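Local coordinates for putative alpha-L-fucosidase (Bacteroides thetaiotaomicron VPI-5482, PDB 3GZA), which probably hydrolyses alpha-L-fucosidic linkages, as a putative exported glycoside hydrolase of family 29 with a TIM-barrel catalytic domain, at residues K11-E19 against C206-F217; G41-E49 against W133-N141. One frame throughout, in Å; residues are numbered along the deposited sequence.

Interaction 1 (K11-E19 against C206-F217); sequences KPHQLKWHE and CLFYHNIDRADF
Trp17 and Phe217 stack face to face, the six-membered ring of the indole 4.0 Å from the phenyl ring between centroids and the planes only 3° apart. The opposite face of Phe217 lies against Tyr209, so the phenyl ring is sandwiched. Leu207, crossing Trp17 at about a right angle, brings CD1 to 3.8 Å from Trp17 CE3. Through these groups the start of helix 15-20 packs on strand 207-209 of the TIM barrel and the loop after it. At its edge the imidazole of His13 meets Asp216: His13 NE2 donates to Asp216 OD2 in the ring plane, over 2.8 Å and almost straight (174°), although it comes from above the carboxylate plane. Placing CG between backbone N and carbonyl carbon (chi1 81°) turns the His13 ring to this carboxylate. Arg214 grips Asp216 side-on in a salt bridge, NE to Asp216 OD1 at 2.9 Å and NH2 to the syn lone pair of OD2; its NH1 forms a salt bridge with Glu196 and a hydrogen bond with Asn200. Gln14 NE2 donates to Asp216 O at 2.8 Å and also to Trp265 O. With Phe208 N as a further donor, Asp216 OD2 accepts three hydrogen bonds, which would favour an ionised carboxylate.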
loop_
_atom_site.group_PDB
_atom_site.type_symbol
_atom_site.label_atom_id
_atom_site.label_comp_id
_atom_site.label_asym_id
_atom_site.label_seq_id
_atom_site.Cartn_x
_atom_site.Cartn_y
_atom_site.Cartn_z
ATOM N N LYS A 11 15.563 -36.108 0.034
ATOM C CA LYS A 11 15.106 -36.030 1.406
ATOM C C LYS A 11 13.675 -36.541 1.382
ATOM O O LYS A 11 12.991 -36.537 0.335
ATOM C CB LYS A 11 15.116 -34.616 1.932
ATOM C CG LYS A 11 16.515 -34.035 2.065
ATOM C CD LYS A 11 16.469 -32.657 2.715
ATOM N N PRO A 12 13.193 -37.005 2.527
ATOM C CA PRO A 12 11.842 -37.514 2.549
ATOM C C PRO A 12 10.799 -36.579 1.916
ATOM O O PRO A 12 9.900 -37.056 1.195
ATOM C CB PRO A 12 11.590 -37.686 4.032
ATOM C CG PRO A 12 12.919 -38.018 4.585
ATOM C CD PRO A 12 13.861 -37.143 3.829
ATOM N N HIS A 13 10.889 -35.250 2.116
ATOM C CA HIS A 13 9.873 -34.355 1.574
ATOM C C HIS A 13 10.028 -34.099 0.067
ATOM O O HIS A 13 9.163 -33.472 -0.554
ATOM C CB HIS A 13 9.795 -33.044 2.367
ATOM C CG HIS A 13 10.841 -32.038 1.998
ATOM N ND1 HIS A 13 12.143 -32.127 2.435
ATOM C CD2 HIS A 13 10.759 -30.908 1.247
ATOM C CE1 HIS A 13 12.824 -31.094 1.945
ATOM N NE2 HIS A 13 12.008 -30.340 1.229
ATOM N N GLN A 14 11.124 -34.583 -0.529
ATOM C CA GLN A 14 11.317 -34.449 -1.958
ATOM C C GLN A 14 10.680 -35.618 -2.719
ATOM O O GLN A 14 10.527 -35.528 -3.934
ATOM C CB GLN A 14 12.803 -34.353 -2.319
ATOM C CG GLN A 14 13.415 -32.990 -2.004
ATOM C CD GLN A 14 14.909 -32.951 -2.220
ATOM O OE1 GLN A 14 15.670 -33.732 -1.624
ATOM N NE2 GLN A 14 15.345 -32.036 -3.107
ATOM N N LEU A 15 10.279 -36.688 -2.036
ATOM C CA LEU A 15 9.690 -37.825 -2.768
ATOM C C LEU A 15 8.412 -37.391 -3.505
ATOM O O LEU A 15 8.192 -37.789 -4.660
ATOM C CB LEU A 15 9.450 -39.012 -1.841
ATOM C CG LEU A 15 10.722 -39.637 -1.243
ATOM C CD1 LEU A 15 10.318 -40.803 -0.334
ATOM C CD2 LEU A 15 11.665 -40.159 -2.313
ATOM N N LYS A 16 7.612 -36.515 -2.890
ATOM C CA LYS A 16 6.352 -36.057 -3.511
ATOM C C LYS A 16 6.589 -35.208 -4.738
ATOM O O LYS A 16 5.698 -35.035 -5.522
ATOM C CB LYS A 16 5.452 -35.315 -2.513
ATOM C CG LYS A 16 6.078 -34.109 -1.846
ATOM C CD LYS A 16 5.089 -33.330 -0.996
ATOM C CE LYS A 16 5.758 -32.146 -0.349
ATOM N NZ LYS A 16 6.751 -32.604 0.651
ATOM N N TRP A 17 7.800 -34.644 -4.875
ATOM C CA TRP A 17 8.180 -33.885 -6.064
ATOM C C TRP A 17 8.253 -34.855 -7.244
ATOM O O TRP A 17 7.607 -34.657 -8.301
ATOM C CB TRP A 17 9.544 -33.182 -5.847
ATOM C CG TRP A 17 10.041 -32.635 -7.105
ATOM C CD1 TRP A 17 11.056 -33.142 -7.871
ATOM C CD2 TRP A 17 9.509 -31.518 -7.835
ATOM N NE1 TRP A 17 11.167 -32.418 -9.031
ATOM C CE2 TRP A 17 10.259 -31.405 -9.023
ATOM C CE3 TRP A 17 8.478 -30.594 -7.597
ATOM C CZ2 TRP A 17 10.001 -30.427 -9.953
ATOM C CZ3 TRP A 17 8.205 -29.660 -8.545
ATOM C CH2 TRP A 17 8.976 -29.573 -9.697
ATOM N N HIS A 18 9.058 -35.889 -7.094
ATOM C CA HIS A 18 9.211 -36.880 -8.167
ATOM C C HIS A 18 7.901 -37.587 -8.467
ATOM O O HIS A 18 7.562 -37.798 -9.622
ATOM C CB HIS A 18 10.222 -37.938 -7.783
ATOM C CG HIS A 18 11.614 -37.423 -7.615
ATOM N ND1 HIS A 18 12.435 -37.151 -8.684
ATOM C CD2 HIS A 18 12.307 -37.088 -6.502
ATOM C CE1 HIS A 18 13.596 -36.700 -8.232
ATOM N NE2 HIS A 18 13.548 -36.665 -6.909
ATOM N N GLU A 19 7.206 -38.025 -7.421
ATOM C CA GLU A 19 5.969 -38.809 -7.606
ATOM C C GLU A 19 4.821 -38.062 -8.258
ATOM O O GLU A 19 3.986 -38.680 -8.904
ATOM C CB GLU A 19 5.496 -39.353 -6.273
ATOM C CG GLU A 19 6.477 -40.298 -5.657
ATOM C CD GLU A 19 6.254 -40.505 -4.125
ATOM O OE1 GLU A 19 5.754 -39.578 -3.397
ATOM O OE2 GLU A 19 6.665 -41.574 -3.646
ATOM N N CYS A 206 7.457 -28.782 3.259
ATOM C CA CYS A 206 7.218 -27.995 2.067
ATOM C C CYS A 206 8.470 -27.799 1.238
ATOM O O CYS A 206 9.529 -27.519 1.767
ATOM C CB CYS A 206 6.612 -26.635 2.474
ATOM S SG CYS A 206 6.237 -25.477 1.147
ATOM N N LEU A 207 8.366 -27.953 -0.078
ATOM C CA LEU A 207 9.512 -27.720 -0.955
ATOM C C LEU A 207 9.816 -26.249 -0.949
ATOM O O LEU A 207 8.931 -25.425 -1.181
ATOM C CB LEU A 207 9.237 -28.196 -2.378
ATOM C CG LEU A 207 8.965 -29.697 -2.554
ATOM C CD1 LEU A 207 8.086 -29.996 -3.845
ATOM C CD2 LEU A 207 10.272 -30.530 -2.488
ATOM N N PHE A 208 11.068 -25.927 -0.709
ATOM C CA PHE A 208 11.548 -24.533 -0.641
ATOM C C PHE A 208 12.229 -24.220 -1.987
ATOM O O PHE A 208 13.268 -24.822 -2.334
ATOM C CB PHE A 208 12.528 -24.361 0.503
ATOM C CG PHE A 208 13.064 -22.966 0.634
ATOM C CD1 PHE A 208 12.365 -21.985 1.341
ATOM C CD2 PHE A 208 14.272 -22.614 0.022
ATOM C CE1 PHE A 208 12.859 -20.708 1.439
ATOM C CE2 PHE A 208 14.755 -21.340 0.121
ATOM C CZ PHE A 208 14.074 -20.388 0.829
ATOM N N TYR A 209 11.633 -23.309 -2.771
ATOM C CA TYR A 209 12.145 -22.984 -4.086
ATOM C C TYR A 209 12.074 -21.477 -4.253
ATOM O O TYR A 209 11.014 -20.953 -4.653
ATOM C CB TYR A 209 11.354 -23.765 -5.137
ATOM C CG TYR A 209 11.803 -23.487 -6.518
ATOM C CD1 TYR A 209 12.994 -23.991 -6.997
ATOM C CD2 TYR A 209 11.034 -22.721 -7.372
ATOM C CE1 TYR A 209 13.427 -23.700 -8.267
ATOM C CE2 TYR A 209 11.504 -22.393 -8.660
ATOM C CZ TYR A 209 12.698 -22.880 -9.075
ATOM O OH TYR A 209 13.252 -22.606 -10.299
ATOM N N HIS A 210 13.150 -20.718 -4.041
ATOM C CA HIS A 210 14.518 -21.104 -3.757
ATOM C C HIS A 210 15.242 -19.821 -3.391
ATOM O O HIS A 210 14.697 -18.739 -3.542
ATOM C CB HIS A 210 15.198 -21.707 -5.008
ATOM C CG HIS A 210 15.110 -20.843 -6.211
ATOM N ND1 HIS A 210 16.176 -20.132 -6.705
ATOM C CD2 HIS A 210 14.065 -20.593 -7.048
ATOM C CE1 HIS A 210 15.793 -19.472 -7.787
ATOM N NE2 HIS A 210 14.528 -19.760 -8.039
ATOM N N ASN A 211 16.456 -19.940 -2.877
ATOM C CA ASN A 211 17.295 -18.765 -2.656
ATOM C C ASN A 211 18.768 -19.136 -2.844
ATOM O O ASN A 211 19.083 -20.235 -3.310
ATOM C CB ASN A 211 16.989 -18.065 -1.340
ATOM C CG ASN A 211 17.522 -18.793 -0.132
ATOM O OD1 ASN A 211 18.089 -19.888 -0.240
ATOM N ND2 ASN A 211 17.301 -18.203 1.045
ATOM N N ILE A 212 19.688 -18.227 -2.509
ATOM C CA ILE A 212 21.080 -18.516 -2.731
ATOM C C ILE A 212 21.612 -19.695 -1.965
ATOM O O ILE A 212 22.639 -20.236 -2.297
ATOM C CB ILE A 212 21.938 -17.229 -2.449
ATOM C CG1 ILE A 212 23.281 -17.267 -3.148
ATOM C CG2 ILE A 212 22.062 -16.947 -0.917
ATOM C CD1 ILE A 212 23.881 -15.882 -3.223
ATOM N N ASP A 213 20.958 -20.036 -0.865
ATOM C CA ASP A 213 21.422 -21.114 0.027
ATOM C C ASP A 213 20.815 -22.466 -0.302
ATOM O O ASP A 213 21.430 -23.504 -0.014
ATOM C CB ASP A 213 21.042 -20.806 1.477
ATOM C CG ASP A 213 21.745 -19.602 2.023
ATOM O OD1 ASP A 213 22.908 -19.335 1.629
ATOM O OD2 ASP A 213 21.138 -18.866 2.850
ATOM N N ARG A 214 19.624 -22.456 -0.867
ATOM C CA ARG A 214 18.850 -23.666 -1.044
ATOM C C ARG A 214 17.813 -23.646 -2.137
ATOM O O ARG A 214 17.055 -22.684 -2.274
ATOM C CB ARG A 214 18.119 -23.920 0.296
ATOM C CG ARG A 214 17.247 -25.153 0.308
ATOM C CD ARG A 214 16.550 -25.285 1.618
ATOM N NE ARG A 214 15.448 -26.241 1.626
ATOM C CZ ARG A 214 14.646 -26.425 2.670
ATOM N NH1 ARG A 214 14.861 -25.813 3.822
ATOM N NH2 ARG A 214 13.647 -27.286 2.600
ATOM N N ALA A 215 17.737 -24.744 -2.890
ATOM C CA ALA A 215 16.674 -25.006 -3.856
ATOM C C ALA A 215 16.344 -26.494 -3.718
ATOM O O ALA A 215 17.235 -27.339 -3.796
ATOM C CB ALA A 215 17.108 -24.738 -5.261
ATOM N N ASP A 216 15.067 -26.773 -3.458
ATOM C CA ASP A 216 14.627 -28.167 -3.359
ATOM C C ASP A 216 14.344 -28.836 -4.701
ATOM O O ASP A 216 14.154 -30.061 -4.763
ATOM C CB ASP A 216 13.465 -28.299 -2.408
ATOM C CG ASP A 216 13.853 -28.097 -0.965
ATOM O OD1 ASP A 216 15.052 -28.067 -0.597
ATOM O OD2 ASP A 216 12.895 -28.048 -0.137
ATOM N N PHE A 217 14.377 -28.050 -5.763
ATOM C CA PHE A 217 14.364 -28.528 -7.130
ATOM C C PHE A 217 14.940 -27.391 -7.954
ATOM O O PHE A 217 15.159 -26.299 -7.400
ATOM C CB PHE A 217 12.981 -29.018 -7.580
ATOM C CG PHE A 217 11.901 -28.003 -7.492
ATOM C CD1 PHE A 217 11.758 -27.095 -8.476
ATOM C CD2 PHE A 217 11.007 -27.996 -6.416
ATOM C CE1 PHE A 217 10.798 -26.181 -8.426
ATOM C CE2 PHE A 217 10.028 -27.095 -6.358
ATOM C CZ PHE A 217 9.893 -26.201 -7.373
#

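Interaction 2 (G41-E49 against W133-N141); sequences GNNRINPIE and WNSLLGIHN. With EDO (1,2-ethanediol), chain J.
Cation-pi stacking joins Arg44 to Trp133: the guanidinium lies flat on the indole, planes at 14°, with Arg44 CZ 3.7 Å from the centroid of the five-membered ring. The extended chain runs over the same face, and CD makes a CH-pi contact with the six-membered ring. A salt bridge from NE to Glu83 holds the arginine from outside the two segments; Glu83 also accepts from Asn43 ND2. Van der Waals contacts are slighter: Ile45 CG2 reaches His140 CE1 at 3.5 Å, and separately Pro47 CG meets Ser135 O at 3.4 Å. With OG between backbone N and carbonyl carbon (chi1 63°), Ser135 turns its hydroxyl to two waters. One lies 2.7 Å from Ser135 OG and within hydrogen-bonding distance of Asn43 O and Asn46 O; the other links Ser135 OG to Ile48 N, from which it accepts. A third water donates to Arg44 O and Ile139 O and also bonds His140 ND1. Ile45 O and Ile48 O accept from Asn153 and Trp157 of the second subunit, so the contact borders the dimer interface. Residues 134-139 form the turn into strand 139-140 that carries Ser135 against 41-49, built on an Asx motif (Asn134 OD1, Leu137 N) and a G1 beta bulge.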
loop_
_atom_site.group_PDB
_atom_site.type_symbol
_atom_site.label_atom_id
_atom_site.label_comp_id
_atom_site.label_asym_id
_atom_site.label_seq_id
_atom_site.Cartn_x
_atom_site.Cartn_y
_atom_site.Cartn_z
ATOM N N GLY A 41 7.884 -5.824 -18.821
ATOM C CA GLY A 41 8.760 -4.700 -18.523
ATOM C C GLY A 41 7.981 -3.523 -17.986
ATOM O O GLY A 41 8.332 -2.928 -16.938
ATOM N N ASN A 42 6.892 -3.232 -18.661
ATOM C CA ASN A 42 6.016 -2.127 -18.280
ATOM C C ASN A 42 5.345 -2.392 -16.947
ATOM O O ASN A 42 5.294 -1.528 -16.067
ATOM C CB ASN A 42 5.002 -1.917 -19.392
ATOM C CG ASN A 42 4.048 -0.757 -19.131
ATOM O OD1 ASN A 42 3.137 -0.822 -18.287
ATOM N ND2 ASN A 42 4.230 0.301 -19.907
ATOM N N ASN A 43 4.804 -3.583 -16.789
ATOM C CA ASN A 43 4.083 -3.921 -15.559
ATOM C C ASN A 43 4.941 -3.799 -14.320
ATOM O O ASN A 43 4.430 -3.425 -13.246
ATOM C CB ASN A 43 3.537 -5.352 -15.623
ATOM C CG ASN A 43 2.648 -5.690 -14.473
ATOM O OD1 ASN A 43 1.609 -5.020 -14.231
ATOM N ND2 ASN A 43 2.993 -6.742 -13.756
ATOM N N ARG A 44 6.215 -4.188 -14.401
ATOM C CA ARG A 44 7.097 -4.163 -13.225
ATOM C C ARG A 44 7.363 -2.742 -12.752
ATOM O O ARG A 44 7.640 -2.557 -11.574
ATOM C CB ARG A 44 8.428 -4.845 -13.558
ATOM C CG ARG A 44 8.343 -6.345 -13.725
ATOM C CD ARG A 44 9.618 -6.909 -14.388
ATOM N NE ARG A 44 9.620 -8.348 -14.341
ATOM C CZ ARG A 44 10.642 -9.092 -14.785
ATOM N NH1 ARG A 44 11.644 -8.520 -15.375
ATOM N NH2 ARG A 44 10.628 -10.405 -14.645
ATOM N N ILE A 45 7.234 -1.751 -13.627
ATOM C CA ILE A 45 7.645 -0.378 -13.265
ATOM C C ILE A 45 6.562 0.692 -13.420
ATOM O O ILE A 45 6.843 1.878 -13.295
ATOM C CB ILE A 45 8.976 0.038 -13.933
ATOM C CG1 ILE A 45 8.796 0.211 -15.441
ATOM C CG2 ILE A 45 10.111 -0.952 -13.596
ATOM C CD1 ILE A 45 10.011 0.932 -16.095
ATOM N N ASN A 46 5.315 0.274 -13.602
ATOM C CA ASN A 46 4.162 1.189 -13.742
ATOM C C ASN A 46 3.078 0.715 -12.780
ATOM O O ASN A 46 2.354 -0.229 -13.081
ATOM C CB ASN A 46 3.644 1.195 -15.177
ATOM C CG ASN A 46 4.511 1.956 -16.108
ATOM O OD1 ASN A 46 4.328 3.169 -16.302
ATOM N ND2 ASN A 46 5.444 1.234 -16.780
ATOM N N PRO A 47 2.998 1.323 -11.583
ATOM C CA PRO A 47 2.003 0.870 -10.650
ATOM C C PRO A 47 0.582 0.914 -11.279
ATOM O O PRO A 47 0.270 1.760 -12.128
ATOM C CB PRO A 47 2.132 1.870 -9.490
ATOM C CG PRO A 47 3.498 2.405 -9.591
ATOM C CD PRO A 47 3.781 2.460 -11.068
ATOM N N ILE A 48 -0.279 0.018 -10.800
ATOM C CA ILE A 48 -1.623 -0.096 -11.319
ATOM C C ILE A 48 -2.442 1.173 -11.024
ATOM O O ILE A 48 -2.498 1.634 -9.885
ATOM C CB ILE A 48 -2.339 -1.367 -10.778
ATOM C CG1 ILE A 48 -1.606 -2.635 -11.245
ATOM C CG2 ILE A 48 -3.845 -1.429 -11.196
ATOM C CD1 ILE A 48 -1.653 -2.918 -12.743
ATOM N N GLU A 49 -3.083 1.702 -12.042
ATOM C CA GLU A 49 -3.893 2.947 -11.897
ATOM C C GLU A 49 -5.144 2.785 -11.046
ATOM O O GLU A 49 -5.444 3.661 -10.242
ATOM C CB GLU A 49 -4.245 3.573 -13.253
ATOM C CG GLU A 49 -3.043 4.083 -13.977
ATOM C CD GLU A 49 -2.385 5.295 -13.320
ATOM O OE1 GLU A 49 -3.096 6.206 -12.807
ATOM O OE2 GLU A 49 -1.138 5.360 -13.384
ATOM N N TRP A 133 9.959 -8.059 -7.750
ATOM C CA TRP A 133 9.408 -6.858 -8.363
ATOM C C TRP A 133 8.145 -6.460 -7.595
ATOM O O TRP A 133 7.277 -7.287 -7.297
ATOM C CB TRP A 133 9.019 -7.116 -9.833
ATOM C CG TRP A 133 9.990 -7.981 -10.564
ATOM C CD1 TRP A 133 9.885 -9.331 -10.740
ATOM C CD2 TRP A 133 11.238 -7.585 -11.167
ATOM N NE1 TRP A 133 11.002 -9.803 -11.399
ATOM C CE2 TRP A 133 11.838 -8.757 -11.685
ATOM C CE3 TRP A 133 11.890 -6.364 -11.357
ATOM C CZ2 TRP A 133 13.051 -8.726 -12.358
ATOM C CZ3 TRP A 133 13.106 -6.335 -12.022
ATOM C CH2 TRP A 133 13.685 -7.536 -12.499
ATOM N N ASN A 134 8.037 -5.177 -7.232
ATOM C CA ASN A 134 6.828 -4.645 -6.600
ATOM C C ASN A 134 6.692 -3.231 -7.092
ATOM O O ASN A 134 7.451 -2.331 -6.690
ATOM C CB ASN A 134 6.952 -4.712 -5.086
ATOM C CG ASN A 134 5.702 -4.258 -4.382
ATOM O OD1 ASN A 134 5.015 -3.299 -4.846
ATOM N ND2 ASN A 134 5.351 -4.955 -3.250
ATOM N N SER A 135 5.821 -3.058 -8.080
ATOM C CA SER A 135 5.689 -1.758 -8.709
ATOM C C SER A 135 5.167 -0.700 -7.746
ATOM O O SER A 135 5.628 0.425 -7.757
ATOM C CB SER A 135 4.813 -1.822 -9.943
ATOM O OG SER A 135 3.500 -2.210 -9.632
ATOM N N LEU A 136 4.240 -1.083 -6.892
ATOM C CA LEU A 136 3.672 -0.088 -5.959
ATOM C C LEU A 136 4.736 0.455 -5.032
ATOM O O LEU A 136 4.792 1.671 -4.798
ATOM C CB LEU A 136 2.559 -0.717 -5.090
ATOM C CG LEU A 136 1.908 0.287 -4.149
ATOM C CD1 LEU A 136 1.061 1.363 -4.899
ATOM C CD2 LEU A 136 1.124 -0.550 -3.099
ATOM N N LEU A 137 5.520 -0.447 -4.424
ATOM C CA LEU A 137 6.479 -0.126 -3.386
ATOM C C LEU A 137 7.853 0.253 -3.853
ATOM O O LEU A 137 8.685 0.604 -3.051
ATOM C CB LEU A 137 6.580 -1.250 -2.365
ATOM C CG LEU A 137 5.268 -1.597 -1.646
ATOM C CD1 LEU A 137 5.572 -2.668 -0.626
ATOM C CD2 LEU A 137 4.626 -0.356 -0.958
ATOM N N GLY A 138 8.088 0.233 -5.159
ATOM C CA GLY A 138 9.368 0.685 -5.640
ATOM C C GLY A 138 10.484 -0.339 -5.482
ATOM O O GLY A 138 11.615 0.054 -5.195
ATOM N N ILE A 139 10.178 -1.626 -5.656
ATOM C CA ILE A 139 11.196 -2.673 -5.563
ATOM C C ILE A 139 11.495 -3.174 -6.985
ATOM O O ILE A 139 10.567 -3.536 -7.719
ATOM C CB ILE A 139 10.702 -3.848 -4.719
ATOM C CG1 ILE A 139 10.171 -3.352 -3.363
ATOM C CG2 ILE A 139 11.814 -4.905 -4.617
ATOM C CD1 ILE A 139 11.174 -2.615 -2.475
ATOM N N HIS A 140 12.780 -3.225 -7.351
ATOM C CA HIS A 140 13.191 -3.662 -8.683
ATOM C C HIS A 140 14.354 -4.617 -8.476
ATOM O O HIS A 140 15.367 -4.232 -7.909
ATOM C CB HIS A 140 13.637 -2.457 -9.504
ATOM C CG HIS A 140 13.701 -2.699 -10.999
ATOM N ND1 HIS A 140 12.564 -2.876 -11.764
ATOM C CD2 HIS A 140 14.741 -2.740 -11.858
ATOM C CE1 HIS A 140 12.912 -3.017 -13.037
ATOM N NE2 HIS A 140 14.227 -2.946 -13.124
ATOM N N ASN A 141 14.211 -5.830 -8.982
ATOM C CA ASN A 141 15.261 -6.841 -8.862
ATOM C C ASN A 141 15.732 -6.988 -7.426
ATOM O O ASN A 141 16.929 -6.930 -7.138
ATOM C CB ASN A 141 16.390 -6.527 -9.795
ATOM C CG ASN A 141 17.378 -7.696 -9.943
ATOM O OD1 ASN A 141 17.029 -8.875 -9.753
ATOM N ND2 ASN A 141 18.644 -7.347 -10.253
HETATM C C1 EDO J . -3.635 5.955 -8.093
HETATM O O1 EDO J . -3.881 4.600 -8.345
HETATM C C2 EDO J . -3.033 6.660 -9.316
HETATM O O2 EDO J . -3.947 6.587 -10.408
HETATM O O HOH W 1 2.110 -2.741 -11.902
HETATM O O HOH W 2 10.082 -3.435 -10.469
HETATM O O HOH W 3 0.757 -1.493 -8.560
#

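From the N terminus, residues 11-19, the first side of interaction 1, lead into helix 15-20, and the chain then passes through strand 22-26 of the barrel to 41-49, the first side of interaction 2. Helix 61-69, strand 75-79, helix 110-121 and strand 124-129 follow before residues 133-141 return to 41-49 and close the shorter loop. The chain continues through helix 148-171 and strand 178-181 to 206-217, where interaction 1 closes the longer loop, so that in sequence interaction 2 falls entirely within the span of interaction 1. The two do not touch; their centres lie about 29 Å apart. Interaction 1 joins the N-terminal helix to barrel strand 207-209, whereas interaction 2 ties helix 40-45 and its following loop to 133-141.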